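Long-range contact in fructose transport system repressor FruR (Pseudomonas putida, PDB 3O74), which probably binds DNA as a LacI-family transcriptional regulator of both repressor and activator type, with fructose 1-phosphate as its preferred effector: residues Asp104-Ala113 with Val134-Ala145. Residues are numbered along the deposited sequence; the frame is centred on the assembly and turned at random.
Sequences DRDASRQLAA and VSQARAGGFDEA
The guanidinium of Arg105 lies flat on the backbone of the facing helix, one face resting over Gly140 C and, slightly farther off, Gly141 N; at its edge, near the plane, comes Glu144 OE1, 4.0 Å from Arg105 NH1, a long and at most loose salt bridge, since the Glu144 side chain is poorly ordered. The Arg138 guanidinium turns its edge to Asp104 in a salt bridge: NE (a weak hydrogen bond) and NH2 both donate to Asp104 OD2, each at 3.1 Å, while Val134 CG2 sits over the rim of one face. The carboxylate and guanidinium planes stand 76° apart, and NH2 meets OD2 from above the carboxylate plane. Asp104 OD1 turns to Arg263, so this carboxylate bridges two arginines.

Segments 104-113 and 134-144 cross at -40°, illustrating how small residues let backbones approach. Their helices belong to the C-terminal lobe of the periplasmic-binding-protein-like fold of LacI-type regulators, where strand 122-128 lies between them in sequence and Phe142 packs down on its Ile123 and Leu125. The segment axes approach to 6.9 Å, and around Gly141 CA-H...O contacts run both ways: Gly141 CA lies 3.3 Å from Arg105 O, and Arg109 CA 3.4 Å from Gly141 O. Ser108, with OG anti to the backbone N (chi1 -172°), places that hydroxyl 2.5 Å from Arg138 O as donor, in the carbonyl plane on a lone pair; the same oxygen also accepts Phe142 N within its helix. Farther along, Ala112 CB touches Phe142 CD1 and Ala145 CB, both at 3.9 Å.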
loop_
_atom_site.group_PDB
_atom_site.type_symbol
_atom_site.label_atom_id
_atom_site.label_comp_id
_atom_site.label_asym_id
_atom_site.label_seq_id
_atom_site.Cartn_x
_atom_site.Cartn_y
_atom_site.Cartn_z
ATOM N N ASP B 104 -9.059 8.844 -17.524
ATOM C CA ASP B 104 -9.882 7.696 -17.150
ATOM C C ASP B 104 -10.961 7.310 -18.156
ATOM O O ASP B 104 -11.206 6.127 -18.382
ATOM C CB ASP B 104 -10.515 7.923 -15.778
ATOM C CG ASP B 104 -9.511 7.813 -14.652
ATOM O OD1 ASP B 104 -8.413 7.261 -14.881
ATOM O OD2 ASP B 104 -9.824 8.278 -13.538
ATOM N N ARG B 105 -11.610 8.300 -18.753
ATOM C CA ARG B 105 -12.706 8.009 -19.665
ATOM C C ARG B 105 -12.225 7.179 -20.849
ATOM O O ARG B 105 -12.826 6.162 -21.189
ATOM C CB ARG B 105 -13.359 9.301 -20.151
ATOM C CG ARG B 105 -14.578 9.074 -21.015
ATOM C CD ARG B 105 -15.265 10.387 -21.376
ATOM N NE ARG B 105 -16.637 10.429 -20.890
ATOM C CZ ARG B 105 -17.686 10.008 -21.584
ATOM N NH1 ARG B 105 -17.521 9.518 -22.812
ATOM N NH2 ARG B 105 -18.898 10.084 -21.046
ATOM N N ASP B 106 -11.133 7.613 -21.470
ATOM C CA ASP B 106 -10.574 6.897 -22.609
ATOM C C ASP B 106 -10.011 5.537 -22.200
ATOM O O ASP B 106 -10.069 4.576 -22.965
ATOM C CB ASP B 106 -9.486 7.726 -23.291
ATOM C CG ASP B 106 -8.966 7.073 -24.558
ATOM O OD1 ASP B 106 -9.741 6.968 -25.532
ATOM O OD2 ASP B 106 -7.784 6.662 -24.583
ATOM N N ALA B 107 -9.460 5.466 -20.993
ATOM C CA ALA B 107 -8.919 4.216 -20.480
ATOM C C ALA B 107 -10.046 3.205 -20.323
ATOM O O ALA B 107 -9.889 2.024 -20.637
ATOM C CB ALA B 107 -8.226 4.446 -19.154
ATOM N N SER B 108 -11.185 3.687 -19.838
ATOM C CA SER B 108 -12.355 2.853 -19.616
ATOM C C SER B 108 -12.960 2.382 -20.936
ATOM O O SER B 108 -13.438 1.249 -21.052
ATOM C CB SER B 108 -13.394 3.623 -18.807
ATOM O OG SER B 108 -14.456 2.777 -18.423
ATOM N N ARG B 109 -12.940 3.252 -21.937
ATOM C CA ARG B 109 -13.492 2.892 -23.232
ATOM C C ARG B 109 -12.684 1.756 -23.851
ATOM O O ARG B 109 -13.250 0.772 -24.330
ATOM C CB ARG B 109 -13.519 4.095 -24.172
ATOM C CG ARG B 109 -14.642 4.035 -25.195
ATOM C CD ARG B 109 -14.265 4.712 -26.507
ATOM N NE ARG B 109 -13.338 3.897 -27.284
ATOM C CZ ARG B 109 -12.034 4.130 -27.371
ATOM N NH1 ARG B 109 -11.502 5.166 -26.739
ATOM N NH2 ARG B 109 -11.263 3.331 -28.095
ATOM N N GLN B 110 -11.362 1.893 -23.835
ATOM C CA GLN B 110 -10.483 0.863 -24.371
ATOM C C GLN B 110 -10.608 -0.436 -23.583
ATOM O O GLN B 110 -10.599 -1.525 -24.158
ATOM C CB GLN B 110 -9.028 1.323 -24.330
ATOM C CG GLN B 110 -8.674 2.434 -25.293
ATOM C CD GLN B 110 -7.174 2.596 -25.437
ATOM O OE1 GLN B 110 -6.456 1.622 -25.665
ATOM N NE2 GLN B 110 -6.693 3.825 -25.298
ATOM N N LEU B 111 -10.711 -0.314 -22.264
ATOM C CA LEU B 111 -10.809 -1.477 -21.393
ATOM C C LEU B 111 -12.044 -2.305 -21.746
ATOM O O LEU B 111 -11.952 -3.516 -21.943
ATOM C CB LEU B 111 -10.844 -1.043 -19.924
ATOM C CG LEU B 111 -10.658 -2.114 -18.849
ATOM C CD1 LEU B 111 -9.392 -2.924 -19.095
ATOM C CD2 LEU B 111 -10.624 -1.471 -17.472
ATOM N N ALA B 112 -13.194 -1.644 -21.842
ATOM C CA ALA B 112 -14.439 -2.326 -22.167
ATOM C C ALA B 112 -14.402 -2.904 -23.580
ATOM O O ALA B 112 -14.835 -4.033 -23.813
ATOM C CB ALA B 112 -15.618 -1.384 -22.004
ATOM N N ALA B 113 -13.878 -2.126 -24.519
ATOM C CA ALA B 113 -13.776 -2.566 -25.906
ATOM C C ALA B 113 -12.917 -3.822 -26.032
ATOM O O ALA B 113 -13.165 -4.670 -26.888
ATOM C CB ALA B 113 -13.223 -1.451 -26.774
ATOM N N VAL B 134 -14.383 11.047 -10.973
ATOM C CA VAL B 134 -13.584 9.917 -11.429
ATOM C C VAL B 134 -14.475 8.725 -11.799
ATOM O O VAL B 134 -14.238 8.045 -12.799
ATOM C CB VAL B 134 -12.508 9.515 -10.381
ATOM C CG1 VAL B 134 -13.150 9.012 -9.094
ATOM C CG2 VAL B 134 -11.563 8.480 -10.959
ATOM N N SER B 135 -15.513 8.494 -11.003
ATOM C CA SER B 135 -16.439 7.398 -11.251
ATOM C C SER B 135 -17.312 7.661 -12.475
ATOM O O SER B 135 -17.602 6.747 -13.244
ATOM C CB SER B 135 -17.326 7.164 -10.026
ATOM O OG SER B 135 -16.550 6.795 -8.895
ATOM N N GLN B 136 -17.735 8.911 -12.645
ATOM C CA GLN B 136 -18.561 9.276 -13.791
ATOM C C GLN B 136 -17.775 9.108 -15.080
ATOM O O GLN B 136 -18.315 8.676 -16.097
ATOM C CB GLN B 136 -19.056 10.714 -13.667
ATOM C CG GLN B 136 -19.943 10.957 -12.466
ATOM C CD GLN B 136 -20.565 12.331 -12.480
ATOM O OE1 GLN B 136 -20.682 12.980 -11.441
ATOM N NE2 GLN B 136 -20.965 12.790 -13.661
ATOM N N ALA B 137 -16.490 9.444 -15.027
ATOM C CA ALA B 137 -15.621 9.316 -16.191
ATOM C C ALA B 137 -15.487 7.860 -16.614
ATOM O O ALA B 137 -15.615 7.533 -17.791
ATOM C CB ALA B 137 -14.244 9.907 -15.893
ATOM N N ARG B 138 -15.243 6.982 -15.645
ATOM C CA ARG B 138 -15.044 5.570 -15.942
ATOM C C ARG B 138 -16.340 4.888 -16.399
ATOM O O ARG B 138 -16.332 4.081 -17.327
ATOM C CB ARG B 138 -14.403 4.866 -14.740
ATOM C CG ARG B 138 -13.038 5.462 -14.368
ATOM C CD ARG B 138 -12.456 4.920 -13.062
ATOM N NE ARG B 138 -11.231 5.638 -12.704
ATOM C CZ ARG B 138 -10.497 5.393 -11.623
ATOM N NH1 ARG B 138 -10.855 4.442 -10.776
ATOM N NH2 ARG B 138 -9.404 6.105 -11.391
ATOM N N ALA B 139 -17.454 5.228 -15.763
ATOM C CA ALA B 139 -18.753 4.741 -16.214
ATOM C C ALA B 139 -19.073 5.311 -17.591
ATOM O O ALA B 139 -19.699 4.651 -18.420
ATOM C CB ALA B 139 -19.838 5.113 -15.222
ATOM N N GLY B 140 -18.637 6.545 -17.830
ATOM C CA GLY B 140 -18.879 7.214 -19.096
ATOM C C GLY B 140 -18.158 6.546 -20.252
ATOM O O GLY B 140 -18.745 6.321 -21.309
ATOM N N GLY B 141 -16.882 6.227 -20.049
ATOM C CA GLY B 141 -16.101 5.544 -21.065
ATOM C C GLY B 141 -16.643 4.159 -21.349
ATOM O O GLY B 141 -16.663 3.704 -22.495
ATOM N N PHE B 142 -17.086 3.487 -20.291
ATOM C CA PHE B 142 -17.700 2.170 -20.410
ATOM C C PHE B 142 -18.943 2.212 -21.304
ATOM O O PHE B 142 -19.101 1.377 -22.196
ATOM C CB PHE B 142 -18.039 1.626 -19.016
ATOM C CG PHE B 142 -18.816 0.338 -19.028
ATOM C CD1 PHE B 142 -18.167 -0.880 -19.127
ATOM C CD2 PHE B 142 -20.195 0.348 -18.912
ATOM C CE1 PHE B 142 -18.883 -2.067 -19.128
ATOM C CE2 PHE B 142 -20.916 -0.832 -18.910
ATOM C CZ PHE B 142 -20.259 -2.042 -19.019
ATOM N N ASP B 143 -19.816 3.189 -21.076
ATOM C CA ASP B 143 -21.011 3.347 -21.907
ATOM C C ASP B 143 -20.645 3.626 -23.359
ATOM O O ASP B 143 -21.245 3.069 -24.279
ATOM C CB ASP B 143 -21.895 4.481 -21.386
ATOM C CG ASP B 143 -22.537 4.158 -20.053
ATOM O OD1 ASP B 143 -22.547 2.971 -19.666
ATOM O OD2 ASP B 143 -23.040 5.093 -19.396
ATOM N N GLU B 144 -19.658 4.494 -23.553
ATOM C CA GLU B 144 -19.230 4.901 -24.887
ATOM C C GLU B 144 -18.820 3.710 -25.751
ATOM O O GLU B 144 -19.101 3.677 -26.947
ATOM C CB GLU B 144 -18.080 5.905 -24.785
ATOM C CG GLU B 144 -17.201 5.980 -26.018
ATOM C CD GLU B 144 -17.579 7.106 -26.961
ATOM O OE1 GLU B 144 -18.136 8.120 -26.491
ATOM O OE2 GLU B 144 -17.305 6.980 -28.173
ATOM N N ALA B 145 -18.160 2.732 -25.141
ATOM C CA ALA B 145 -17.718 1.543 -25.864
ATOM C C ALA B 145 -18.877 0.593 -26.143
ATOM O O ALA B 145 -18.745 -0.350 -26.924
ATOM C CB ALA B 145 -16.620 0.828 -25.094
#